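Local coordinates for protein precorrin-3 methylase (Rhodobacter capsulatus, PDB 3NUT) that probably acts as a methyltransferase in cobalamin (vitamin B12) biosynthesis and is seen here with S-adenosyl-L-homocysteine bound, at residues Val212-Leu215 and Arg216-Thr219; Pro171-Lys174 and Ser175-His178; Leu23-Pro26 and Glu27-Ala30. All coordinates share one frame; numbering follows the deposited sequence.

Contact 1 (Val212-Leu215 and Arg216-Thr219); sequences VVEL and RDAT
E214 and R216 reach out of the chain side by side and pointing the same way, and they meet at their ends in a salt bridge. NH1 of R216 lies 3.1 Å from OE1 of E214, but the N-H points well off the oxygen (124°), so as a hydrogen bond it is weak. Carboxylate and guanidinium planes stand 80° apart, which rules out a flat two-pronged pairing. The E214 chain gets there by running extended beyond CG, whereas R216 has to bend at both chi2 and chi3. D217 flanks E214 as a second acid: its carboxylate is nearly coplanar with that of E214, and OD2 sits only 3.2 Å from E214 OE1. Such closeness of like charges is probably eased in part by R216 and might raise the affinity of one acid for a proton. Replacing this glutamate by an alanine is likely to leave the R216 guanidinium without its carboxylate mate and free to turn.

Beneath these polar ends the backbone makes two overlapping beta turns. D217 N donates to E214 O at 3.0 Å and A218 N to L215 O at 3.2 Å, the second being the straighter. The chain thus doubles back, bringing the methyl of A218 to 4.0 Å from CG2 of V213, the one apolar side-chain touch across the turn.

The turn follows strand 209-214, an outermost strand of a mixed sheet within this chain; strand 196-201 is its neighbour there. V213 packs on F199 of that strand and on M222, while the buried L215 rests on I197 of the same strand and on L187 and R188 of helix 179-190.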
loop_
_atom_site.group_PDB
_atom_site.type_symbol
_atom_site.label_atom_id
_atom_site.label_comp_id
_atom_site.label_asym_id
_atom_site.label_seq_id
_atom_site.Cartn_x
_atom_site.Cartn_y
_atom_site.Cartn_z
ATOM N N VAL A 212 -11.843 4.754 -16.765
ATOM C CA VAL A 212 -12.797 4.742 -15.687
ATOM C C VAL A 212 -14.162 4.562 -16.319
ATOM O O VAL A 212 -14.559 5.345 -17.177
ATOM C CB VAL A 212 -12.793 6.072 -14.922
ATOM C CG1 VAL A 212 -13.511 5.908 -13.582
ATOM C CG2 VAL A 212 -11.344 6.620 -14.741
ATOM N N VAL A 213 -14.870 3.518 -15.906
ATOM C CA VAL A 213 -16.234 3.277 -16.369
ATOM C C VAL A 213 -17.144 2.925 -15.192
ATOM O O VAL A 213 -16.666 2.516 -14.133
ATOM C CB VAL A 213 -16.280 2.155 -17.433
ATOM C CG1 VAL A 213 -15.521 2.572 -18.703
ATOM C CG2 VAL A 213 -15.745 0.835 -16.868
ATOM N N GLU A 214 -18.457 3.075 -15.364
ATOM C CA GLU A 214 -19.392 2.580 -14.351
ATOM C C GLU A 214 -19.482 1.055 -14.410
ATOM O O GLU A 214 -19.262 0.467 -15.467
ATOM C CB GLU A 214 -20.765 3.188 -14.551
ATOM C CG GLU A 214 -20.791 4.706 -14.507
ATOM C CD GLU A 214 -22.009 5.265 -15.231
ATOM O OE1 GLU A 214 -22.295 4.765 -16.351
ATOM O OE2 GLU A 214 -22.671 6.184 -14.684
ATOM N N LEU A 215 -19.791 0.430 -13.279
ATOM C CA LEU A 215 -19.899 -1.028 -13.178
ATOM C C LEU A 215 -20.842 -1.637 -14.207
ATOM O O LEU A 215 -20.511 -2.660 -14.822
ATOM C CB LEU A 215 -20.326 -1.421 -11.765
ATOM C CG LEU A 215 -20.610 -2.861 -11.344
ATOM C CD1 LEU A 215 -19.413 -3.781 -11.530
ATOM C CD2 LEU A 215 -21.083 -2.878 -9.896
ATOM N N ARG A 216 -22.006 -1.000 -14.382
ATOM C CA ARG A 216 -22.996 -1.375 -15.395
ATOM C C ARG A 216 -22.375 -1.577 -16.784
ATOM O O ARG A 216 -22.736 -2.514 -17.491
ATOM C CB ARG A 216 -24.089 -0.296 -15.487
ATOM C CG ARG A 216 -24.107 0.490 -16.822
ATOM C CD ARG A 216 -24.347 1.980 -16.657
ATOM N NE ARG A 216 -25.395 2.278 -15.682
ATOM C CZ ARG A 216 -25.860 3.497 -15.432
ATOM N NH1 ARG A 216 -25.381 4.551 -16.089
ATOM N NH2 ARG A 216 -26.805 3.659 -14.517
ATOM N N ASP A 217 -21.447 -0.691 -17.157
ATOM C CA ASP A 217 -20.866 -0.631 -18.501
ATOM C C ASP A 217 -19.602 -1.476 -18.693
ATOM O O ASP A 217 -19.077 -1.574 -19.815
ATOM C CB ASP A 217 -20.539 0.818 -18.854
ATOM C CG ASP A 217 -21.744 1.588 -19.336
ATOM O OD1 ASP A 217 -22.330 1.189 -20.367
ATOM O OD2 ASP A 217 -22.100 2.602 -18.692
ATOM N N ALA A 218 -19.122 -2.074 -17.600
ATOM C CA ALA A 218 -17.832 -2.761 -17.563
ATOM C C ALA A 218 -17.915 -4.197 -18.071
ATOM O O ALA A 218 -18.910 -4.879 -17.842
ATOM C CB ALA A 218 -17.276 -2.737 -16.149
ATOM N N THR A 219 -16.863 -4.634 -18.763
ATOM C CA THR A 219 -16.727 -6.017 -19.239
ATOM C C THR A 219 -15.320 -6.562 -18.868
ATOM O O THR A 219 -14.383 -5.774 -18.679
ATOM C CB THR A 219 -16.949 -6.112 -20.772
ATOM O OG1 THR A 219 -15.908 -5.405 -21.448
ATOM C CG2 THR A 219 -18.283 -5.505 -21.187
#

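Contact 2 (Pro171-Lys174 and Ser175-His178); sequences PRSK and SRPH
S173 turns its hydroxyl back onto the backbone of R176: OG accepts the R176 N-H at 2.9 Å, with a bent angle of 137° at the hydrogen. Because OG is anti to the S173 nitrogen (chi1 -176°), it swings to the R176 side and also touches R176 CB at 3.4 Å. K174 and S175, with backbone torsions near those of a type I turn, form the bend, and the serine oxygen does the work usually left to the main-chain carbonyl. The S173 carbonyl instead looks to the next residue, with O 3.4 Å from P177 CA in a C-H...O contact.

A second, looser tie spans the mouth of the bend. R172, folded at chi2 and chi3, brings NH2 to P177 O at 3.5 Å; the oxygen lies at the guanidinium edge, in its plane, and the bond is straight (166°) but weak through length. R172 NE is buried here without any partner in the model.

Further out, S143 and N145 touch S173, and N145 also meets S175 and R176, while the R172 side chain comes to about 4 Å from that of the ligand-binding M225. This type I beta turn, in which a serine hydroxyl accepts the i+3 N-H, belongs to the loop between strand 165-169 and helix 179-190 of the tetrapyrrole methylase fold, a loop that contributes P171 to the S-adenosyl-L-homocysteine pocket beside the ligand-binding N170.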
loop_
_atom_site.group_PDB
_atom_site.type_symbol
_atom_site.label_atom_id
_atom_site.label_comp_id
_atom_site.label_asym_id
_atom_site.label_seq_id
_atom_site.Cartn_x
_atom_site.Cartn_y
_atom_site.Cartn_z
ATOM N N PRO A 171 -6.052 -9.806 -12.335
ATOM C CA PRO A 171 -7.482 -9.917 -12.606
ATOM C C PRO A 171 -7.794 -11.063 -13.585
ATOM O O PRO A 171 -8.719 -11.845 -13.332
ATOM C CB PRO A 171 -7.846 -8.536 -13.184
ATOM C CG PRO A 171 -6.553 -7.741 -13.264
ATOM C CD PRO A 171 -5.430 -8.732 -13.131
ATOM N N ARG A 172 -7.003 -11.186 -14.652
ATOM C CA ARG A 172 -7.206 -12.233 -15.653
ATOM C C ARG A 172 -6.333 -13.470 -15.442
ATOM O O ARG A 172 -5.184 -13.500 -15.872
ATOM C CB ARG A 172 -6.978 -11.699 -17.071
ATOM C CG ARG A 172 -7.747 -10.436 -17.438
ATOM C CD ARG A 172 -9.278 -10.556 -17.334
ATOM N NE ARG A 172 -9.857 -11.739 -17.974
ATOM C CZ ARG A 172 -9.841 -11.999 -19.283
ATOM N NH1 ARG A 172 -9.236 -11.184 -20.147
ATOM N NH2 ARG A 172 -10.419 -13.109 -19.728
ATOM N N SER A 173 -6.899 -14.496 -14.801
ATOM C CA SER A 173 -6.227 -15.783 -14.624
ATOM C C SER A 173 -6.075 -16.509 -15.965
ATOM O O SER A 173 -7.016 -16.592 -16.769
ATOM C CB SER A 173 -6.995 -16.640 -13.612
ATOM O OG SER A 173 -6.334 -17.875 -13.334
ATOM N N LYS A 174 -4.868 -17.012 -16.204
ATOM C CA LYS A 174 -4.540 -17.731 -17.428
ATOM C C LYS A 174 -5.257 -19.075 -17.413
ATOM O O LYS A 174 -5.770 -19.509 -18.434
ATOM C CB LYS A 174 -3.023 -17.931 -17.509
ATOM C CG LYS A 174 -2.497 -18.540 -18.813
ATOM C CD LYS A 174 -1.484 -19.666 -18.514
ATOM C CE LYS A 174 -0.301 -19.646 -19.474
ATOM N NZ LYS A 174 0.677 -18.583 -19.090
ATOM N N SER A 175 -5.302 -19.709 -16.239
ATOM C CA SER A 175 -5.903 -21.036 -16.051
ATOM C C SER A 175 -7.306 -21.015 -15.425
ATOM O O SER A 175 -7.942 -22.062 -15.306
ATOM C CB SER A 175 -4.982 -21.907 -15.194
ATOM O OG SER A 175 -4.780 -21.315 -13.923
ATOM N N ARG A 176 -7.768 -19.841 -14.994
ATOM C CA ARG A 176 -9.187 -19.637 -14.649
ATOM C C ARG A 176 -9.738 -18.495 -15.506
ATOM O O ARG A 176 -10.095 -17.435 -14.977
ATOM C CB ARG A 176 -9.373 -19.291 -13.167
ATOM C CG ARG A 176 -8.914 -20.337 -12.181
ATOM C CD ARG A 176 -10.070 -21.150 -11.622
ATOM N NE ARG A 176 -9.762 -21.631 -10.274
ATOM C CZ ARG A 176 -8.857 -22.572 -9.995
ATOM N NH1 ARG A 176 -8.156 -23.140 -10.985
ATOM N NH2 ARG A 176 -8.648 -22.942 -8.724
ATOM N N PRO A 177 -9.801 -18.701 -16.837
ATOM C CA PRO A 177 -10.153 -17.607 -17.758
ATOM C C PRO A 177 -11.500 -16.908 -17.480
ATOM O O PRO A 177 -11.621 -15.711 -17.751
ATOM C CB PRO A 177 -10.180 -18.300 -19.128
ATOM C CG PRO A 177 -10.410 -19.755 -18.814
ATOM C CD PRO A 177 -9.646 -19.984 -17.549
ATOM N N HIS A 178 -12.485 -17.641 -16.949
ATOM C CA HIS A 178 -13.837 -17.102 -16.744
ATOM C C HIS A 178 -14.093 -16.688 -15.288
ATOM O O HIS A 178 -15.241 -16.705 -14.821
ATOM C CB HIS A 178 -14.906 -18.110 -17.203
ATOM C CG HIS A 178 -14.621 -18.748 -18.532
ATOM N ND1 HIS A 178 -14.564 -18.030 -19.710
ATOM C CD2 HIS A 178 -14.385 -20.041 -18.868
ATOM C CE1 HIS A 178 -14.292 -18.853 -20.711
ATOM N NE2 HIS A 178 -14.179 -20.078 -20.227
#

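Contact 3 (Leu23-Pro26 and Glu27-Ala30); sequences LVTP and EVTA
T25 caps the start of helix 26-34 and packs against V28 at the same time. Its OG1, held by chi1 63° between the backbone N and the carbonyl carbon, accepts V28 N at 3.1 Å and lies 3.4 Å from V28 CG2. The T25 carbonyl takes the first helical bond, from T29 N at 2.9 Å and almost straight (174°); A30 N follows onto P26 O. V24 completes this close side, its CG1 meeting CG1 of V28 at 3.7 Å with the two side chains crossing at about a right angle, and V28 goes on to L116 of strand 113-116.

On the solvent side water, not a direct bond, bridges V24 O and the hydroxyl of exposed T29. A second water, nearer the subunit contact, accepts from T25 OG1 and donates to E27 OE1 over a long 3.3 Å. OE2 of E27 forms a salt bridge with R20 of the second subunit.

P26 in the first turn has no N-H that would need an acceptor, which together with the threonine N-cap suits a helix start. The negative charge of E27 there is likely to be favoured by the helix dipole, and it also joins the two subunits.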
loop_
_atom_site.group_PDB
_atom_site.type_symbol
_atom_site.label_atom_id
_atom_site.label_comp_id
_atom_site.label_asym_id
_atom_site.label_seq_id
_atom_site.Cartn_x
_atom_site.Cartn_y
_atom_site.Cartn_z
ATOM N N LEU A 23 11.097 4.971 -9.055
ATOM C CA LEU A 23 10.260 4.636 -7.915
ATOM C C LEU A 23 10.902 3.554 -7.001
ATOM O O LEU A 23 10.303 3.139 -5.983
ATOM C CB LEU A 23 8.854 4.219 -8.387
ATOM C CG LEU A 23 7.979 5.196 -9.204
ATOM C CD1 LEU A 23 6.791 4.444 -9.812
ATOM C CD2 LEU A 23 7.469 6.400 -8.406
ATOM N N VAL A 24 12.105 3.102 -7.358
ATOM C CA VAL A 24 12.828 2.140 -6.524
ATOM C C VAL A 24 13.397 2.934 -5.361
ATOM O O VAL A 24 13.985 4.003 -5.577
ATOM C CB VAL A 24 13.959 1.438 -7.279
ATOM C CG1 VAL A 24 14.580 0.384 -6.401
ATOM C CG2 VAL A 24 13.426 0.791 -8.578
ATOM N N THR A 25 13.213 2.443 -4.135
ATOM C CA THR A 25 13.703 3.178 -2.977
ATOM C C THR A 25 15.215 3.153 -2.959
ATOM O O THR A 25 15.799 2.219 -3.470
ATOM C CB THR A 25 13.147 2.622 -1.704
ATOM O OG1 THR A 25 13.597 1.263 -1.555
ATOM C CG2 THR A 25 11.654 2.705 -1.740
ATOM N N PRO A 26 15.860 4.205 -2.428
ATOM C CA PRO A 26 17.319 4.147 -2.256
ATOM C C PRO A 26 17.787 2.959 -1.404
ATOM O O PRO A 26 18.850 2.419 -1.664
ATOM C CB PRO A 26 17.637 5.482 -1.567
ATOM C CG PRO A 26 16.563 6.435 -2.266
ATOM C CD PRO A 26 15.329 5.572 -2.210
ATOM N N GLU A 27 17.013 2.575 -0.404
ATOM C CA GLU A 27 17.303 1.370 0.399
ATOM C C GLU A 27 17.411 0.129 -0.496
ATOM O O GLU A 27 18.344 -0.690 -0.327
ATOM C CB GLU A 27 16.205 1.176 1.464
ATOM C CG GLU A 27 16.123 -0.252 2.061
ATOM C CD GLU A 27 15.223 -0.369 3.293
ATOM O OE1 GLU A 27 14.059 -0.823 3.209
ATOM O OE2 GLU A 27 15.695 -0.023 4.373
ATOM N N VAL A 28 16.466 -0.009 -1.456
ATOM C CA VAL A 28 16.476 -1.158 -2.374
ATOM C C VAL A 28 17.621 -1.017 -3.379
ATOM O O VAL A 28 18.355 -1.967 -3.609
ATOM C CB VAL A 28 15.095 -1.479 -3.051
ATOM C CG1 VAL A 28 15.267 -2.481 -4.224
ATOM C CG2 VAL A 28 14.101 -2.018 -2.035
ATOM N N THR A 29 17.807 0.168 -3.960
ATOM C CA THR A 29 18.977 0.351 -4.827
ATOM C C THR A 29 20.303 -0.057 -4.081
ATOM O O THR A 29 21.189 -0.638 -4.692
ATOM C CB THR A 29 19.048 1.775 -5.377
ATOM O OG1 THR A 29 17.915 2.010 -6.247
ATOM C CG2 THR A 29 20.392 2.043 -6.171
ATOM N N ALA A 30 20.417 0.253 -2.791
ATOM C CA ALA A 30 21.631 -0.083 -2.004
ATOM C C ALA A 30 21.807 -1.590 -1.727
ATOM O O ALA A 30 22.927 -2.092 -1.783
ATOM C CB ALA A 30 21.670 0.712 -0.693
HETATM O O HOH W 1 16.614 4.142 -5.983
HETATM O O HOH W 2 12.673 -0.100 0.354
#

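Contact 3 belongs to the part of the chain built on the parallel sheet, whereas contacts 1 and 2 lie across the chain's centre from it, around the mixed sheet. Those two are linked through one helix: the loop of contact 2 leads into helix 179-190, on which L215 of contact 1 packs, yet their nearest atoms stay about 7 Å apart. Contact 2 is the surface one and lies nearest the cofactor pocket; contacts 1 and 3 are partly buried. All are local, two chain turns and one helix start, but their chemistry differs: a salt bridge lies beside the turn after the strand in contact 1, a hydroxyl closes a turn in contact 2, and a capped helix meets the second subunit in contact 3.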